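273aa long hypothetical dTDP-4-dehydrorhamnose reductase (PDB 2GGS) probably reduces dTDP-4-dehydrorhamnose in the pathway to dTDP-L-rhamnose, and binds NADPH in a Rossmann-type fold. Local coordinates at residues K201-R211 and D247-I258. Residues are numbered along the deposited sequence; the frame is centred on the assembly and turned at random.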
loop_
_atom_site.group_PDB
_atom_site.type_symbol
_atom_site.label_atom_id
_atom_site.label_comp_id
_atom_site.label_asym_id
_atom_site.label_seq_id
_atom_site.Cartn_x
_atom_site.Cartn_y
_atom_site.Cartn_z
ATOM N N LYS A 201 -16.177 8.920 0.836
ATOM C CA LYS A 201 -15.713 9.108 -0.532
ATOM C C LYS A 201 -15.801 7.821 -1.370
ATOM O O LYS A 201 -15.584 6.729 -0.854
ATOM C CB LYS A 201 -14.271 9.599 -0.510
ATOM C CG LYS A 201 -14.139 11.094 -0.467
ATOM C CD LYS A 201 -13.204 11.576 -1.569
ATOM C CE LYS A 201 -13.933 11.547 -2.905
ATOM N NZ LYS A 201 -13.344 12.387 -3.957
ATOM N N THR A 202 -16.121 7.977 -2.654
ATOM C CA THR A 202 -16.197 6.878 -3.626
ATOM C C THR A 202 -15.364 7.251 -4.854
ATOM O O THR A 202 -14.941 8.415 -4.987
ATOM C CB THR A 202 -17.666 6.508 -4.022
ATOM O OG1 THR A 202 -18.293 7.608 -4.698
ATOM C CG2 THR A 202 -18.507 6.127 -2.803
ATOM N N GLY A 203 -15.091 6.275 -5.729
ATOM C CA GLY A 203 -14.300 6.509 -6.942
ATOM C C GLY A 203 -12.848 6.081 -6.778
ATOM O O GLY A 203 -12.576 5.038 -6.179
ATOM N N ILE A 204 -11.925 6.869 -7.321
ATOM C CA ILE A 204 -10.491 6.606 -7.140
ATOM C C ILE A 204 -9.863 7.852 -6.507
ATOM O O ILE A 204 -10.297 8.966 -6.788
ATOM C CB ILE A 204 -9.798 6.303 -8.479
ATOM C CG1 ILE A 204 -10.525 5.163 -9.196
ATOM C CG2 ILE A 204 -8.313 5.953 -8.257
ATOM C CD1 ILE A 204 -10.023 4.885 -10.574
ATOM N N ILE A 205 -8.901 7.669 -5.610
ATOM C CA ILE A 205 -8.210 8.819 -4.987
ATOM C C ILE A 205 -6.755 8.444 -4.771
ATOM O O ILE A 205 -6.474 7.315 -4.377
ATOM C CB ILE A 205 -8.898 9.336 -3.685
ATOM C CG1 ILE A 205 -8.300 10.667 -3.171
ATOM C CG2 ILE A 205 -8.811 8.291 -2.550
ATOM C CD1 ILE A 205 -9.113 11.261 -1.997
ATOM N N HIS A 206 -5.853 9.366 -5.090
ATOM C CA HIS A 206 -4.416 9.168 -4.831
ATOM C C HIS A 206 -4.040 9.762 -3.505
ATOM O O HIS A 206 -4.289 10.957 -3.255
ATOM C CB HIS A 206 -3.551 9.803 -5.923
ATOM C CG HIS A 206 -3.617 9.077 -7.226
ATOM N ND1 HIS A 206 -2.955 9.503 -8.352
ATOM C CD2 HIS A 206 -4.284 7.946 -7.580
ATOM C CE1 HIS A 206 -3.200 8.657 -9.346
ATOM N NE2 HIS A 206 -3.969 7.683 -8.888
ATOM N N VAL A 207 -3.420 8.965 -2.642
ATOM C CA VAL A 207 -2.928 9.472 -1.357
ATOM C C VAL A 207 -1.475 8.969 -1.192
ATOM O O VAL A 207 -1.253 7.825 -0.810
ATOM C CB VAL A 207 -3.805 9.030 -0.141
ATOM C CG1 VAL A 207 -3.295 9.651 1.135
ATOM C CG2 VAL A 207 -5.290 9.377 -0.332
ATOM N N ALA A 208 -0.488 9.821 -1.494
ATOM C CA ALA A 208 0.923 9.454 -1.360
ATOM C C ALA A 208 1.793 10.675 -1.045
ATOM O O ALA A 208 1.258 11.771 -0.823
ATOM C CB ALA A 208 1.422 8.751 -2.618
ATOM N N GLY A 209 3.102 10.465 -1.003
ATOM C CA GLY A 209 4.040 11.478 -0.508
ATOM C C GLY A 209 4.482 12.436 -1.605
ATOM O O GLY A 209 3.913 12.480 -2.657
ATOM N N GLU A 210 5.513 13.221 -1.320
ATOM C CA GLU A 210 6.080 14.127 -2.321
ATOM C C GLU A 210 7.003 13.328 -3.239
ATOM O O GLU A 210 7.667 12.370 -2.803
ATOM C CB GLU A 210 6.882 15.231 -1.610
ATOM C CG GLU A 210 6.076 16.096 -0.673
ATOM C CD GLU A 210 5.634 17.392 -1.340
ATOM O OE1 GLU A 210 4.892 18.152 -0.693
ATOM O OE2 GLU A 210 5.996 17.631 -2.518
ATOM N N ARG A 211 7.044 13.708 -4.516
ATOM C CA ARG A 211 7.931 13.060 -5.488
ATOM C C ARG A 211 9.409 13.186 -5.066
ATOM O O ARG A 211 9.873 14.290 -4.781
ATOM C CB ARG A 211 7.745 13.686 -6.866
ATOM C CG ARG A 211 8.726 13.164 -7.958
ATOM C CD ARG A 211 8.361 13.855 -9.304
ATOM N NE ARG A 211 9.169 13.415 -10.436
ATOM C CZ ARG A 211 10.373 13.891 -10.749
ATOM N NH1 ARG A 211 10.924 14.852 -10.022
ATOM N NH2 ARG A 211 11.006 13.424 -11.824
ATOM N N ASP A 247 9.418 6.620 -13.156
ATOM C CA ASP A 247 8.828 7.651 -12.316
ATOM C C ASP A 247 7.390 7.294 -12.041
ATOM O O ASP A 247 6.496 7.593 -12.850
ATOM C CB ASP A 247 8.909 9.039 -12.974
ATOM C CG ASP A 247 8.431 10.131 -12.059
ATOM O OD1 ASP A 247 7.775 9.817 -11.038
ATOM O OD2 ASP A 247 8.719 11.325 -12.320
ATOM N N SER A 248 7.160 6.661 -10.899
ATOM C CA SER A 248 5.768 6.275 -10.537
ATOM C C SER A 248 5.158 7.265 -9.535
ATOM O O SER A 248 4.126 7.016 -8.909
ATOM C CB SER A 248 5.763 4.827 -10.014
ATOM O OG SER A 248 6.498 4.730 -8.821
ATOM N N SER A 249 5.764 8.456 -9.413
ATOM C CA SER A 249 5.229 9.407 -8.462
ATOM C C SER A 249 3.756 9.662 -8.773
ATOM O O SER A 249 3.339 9.611 -9.951
ATOM C CB SER A 249 6.022 10.725 -8.494
ATOM O OG SER A 249 6.030 11.253 -9.791
ATOM N N LEU A 250 2.983 9.923 -7.709
ATOM C CA LEU A 250 1.547 10.236 -7.835
ATOM C C LEU A 250 1.245 11.694 -7.582
ATOM O O LEU A 250 1.883 12.331 -6.753
ATOM C CB LEU A 250 0.707 9.409 -6.850
ATOM C CG LEU A 250 0.902 7.901 -6.984
ATOM C CD1 LEU A 250 -0.116 7.295 -5.957
ATOM C CD2 LEU A 250 0.630 7.471 -8.428
ATOM N N ASP A 251 0.255 12.193 -8.308
ATOM C CA ASP A 251 -0.302 13.513 -8.059
ATOM C C ASP A 251 -1.463 13.349 -7.095
ATOM O O ASP A 251 -2.478 12.747 -7.448
ATOM C CB ASP A 251 -0.711 14.170 -9.388
ATOM C CG ASP A 251 -1.334 15.549 -9.186
ATOM O OD1 ASP A 251 -1.617 15.948 -8.046
ATOM O OD2 ASP A 251 -1.581 16.228 -10.196
ATOM N N SER A 252 -1.264 13.784 -5.854
ATOM C CA SER A 252 -2.284 13.648 -4.796
ATOM C C SER A 252 -3.014 14.977 -4.570
ATOM O O SER A 252 -3.541 15.207 -3.486
ATOM C CB SER A 252 -1.690 13.136 -3.462
ATOM O OG SER A 252 -1.138 11.810 -3.572
ATOM N N SER A 253 -3.056 15.834 -5.599
ATOM C CA SER A 253 -3.676 17.176 -5.412
ATOM C C SER A 253 -5.109 17.102 -4.925
ATOM O O SER A 253 -5.504 17.895 -4.060
ATOM C CB SER A 253 -3.574 18.033 -6.681
ATOM O OG SER A 253 -2.213 18.224 -7.055
ATOM N N ARG A 254 -5.897 16.147 -5.447
ATOM C CA ARG A 254 -7.301 16.043 -5.041
ATOM C C ARG A 254 -7.430 15.783 -3.552
ATOM O O ARG A 254 -8.267 16.377 -2.868
ATOM C CB ARG A 254 -8.063 14.992 -5.853
ATOM C CG ARG A 254 -8.170 15.330 -7.349
ATOM C CD ARG A 254 -9.361 14.618 -7.951
ATOM N NE ARG A 254 -9.450 14.857 -9.391
ATOM C CZ ARG A 254 -10.520 15.337 -10.015
ATOM N NH1 ARG A 254 -11.623 15.639 -9.323
ATOM N NH2 ARG A 254 -10.490 15.510 -11.343
ATOM N N ALA A 255 -6.612 14.849 -3.045
ATOM C CA ALA A 255 -6.665 14.476 -1.653
ATOM C C ALA A 255 -6.156 15.585 -0.749
ATOM O O ALA A 255 -6.623 15.722 0.382
ATOM C CB ALA A 255 -5.851 13.158 -1.405
ATOM N N ARG A 256 -5.180 16.346 -1.243
ATOM C CA ARG A 256 -4.632 17.477 -0.501
ATOM C C ARG A 256 -5.717 18.508 -0.296
ATOM O O ARG A 256 -5.749 19.100 0.759
ATOM C CB ARG A 256 -3.424 18.102 -1.187
ATOM C CG ARG A 256 -2.159 17.276 -1.094
ATOM C CD ARG A 256 -0.929 18.146 -1.382
ATOM N NE ARG A 256 0.271 17.353 -1.714
ATOM C CZ ARG A 256 1.474 17.878 -1.938
ATOM N NH1 ARG A 256 1.641 19.203 -1.880
ATOM N NH2 ARG A 256 2.507 17.088 -2.220
ATOM N N LYS A 257 -6.622 18.670 -1.260
ATOM C CA LYS A 257 -7.786 19.562 -1.036
ATOM C C LYS A 257 -8.794 19.003 -0.026
ATOM O O LYS A 257 -9.238 19.686 0.875
ATOM C CB LYS A 257 -8.485 19.906 -2.346
ATOM C CG LYS A 257 -7.563 20.578 -3.349
ATOM C CD LYS A 257 -8.322 20.901 -4.628
ATOM C CE LYS A 257 -7.402 21.578 -5.648
ATOM N NZ LYS A 257 -6.828 22.823 -5.082
ATOM N N ILE A 258 -9.121 17.724 -0.159
ATOM C CA ILE A 258 -10.143 17.076 0.663
ATOM C C ILE A 258 -9.743 16.943 2.135
ATOM O O ILE A 258 -10.539 17.175 3.062
ATOM C CB ILE A 258 -10.452 15.683 0.086
ATOM C CG1 ILE A 258 -11.191 15.819 -1.237
ATOM C CG2 ILE A 258 -11.247 14.810 1.096
ATOM C CD1 ILE A 258 -10.995 14.640 -2.179
HETATM O O HOH W 1 -5.390 12.870 -4.797
HETATM O O HOH W 2 1.371 14.574 -2.117
HETATM O O HOH W 3 1.489 11.884 -4.049
HETATM O O HOH W 4 4.370 13.099 -5.956
HETATM O O HOH W 5 4.322 20.503 -1.546
#
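At an outer edge of the parallel Rossmann sheet, strand 203-206 and the loop after it meet helix 253-258 and its lead-in, with Ser252 OG lying against the backbone of His206 and Ala208. The two short axes are perpendicular, 7.4 Å apart, and strand 147-151 flanks strand 203-206 within the sheet. Ser252, at the N-cap position, turns its hydroxyl to the backbone of 206-208 and makes no capping bond to its own helix: the amide of Ala208 donates to Ser252 OG at 2.9 Å. The small methyl of Ala255 suits a close approach, its CB 3.3 Å from His206 O. In Ile205 a chi1 of -171° sets CG1 opposite the backbone N, and the extended chain carries CD1 to within 3.8 Å of Ala255 CB and tip to tip with Ile258 CD1.

Leu250, about 7 Å from the bound NADPH, lays its methyls over one face of the His206 imidazole, while ND1 gives a weak bond to Asp251 O; the ring's NE2 is paired with Arg150. Glu210 and Arg256 cross at about a right angle in a salt bridge, OE1 to NH2 3.0 Å, with a water also joining Glu210 OE1 to Arg256 NH1.

Farther along, the extended Arg211 passes its CH2 groups over Ser249 and grips Asp247 side-on. Replacing Asp247 by an alanine would probably leave that guanidinium without this countercharge and the Ser249 amide and hydroxyl without their shared acceptor, OD1. The carboxylate suits both tasks: OD1 closes an Asx turn, while OD2 takes Arg211 NE at 2.8 Å and NH2 at 3.1 Å, both from the same face of its plane.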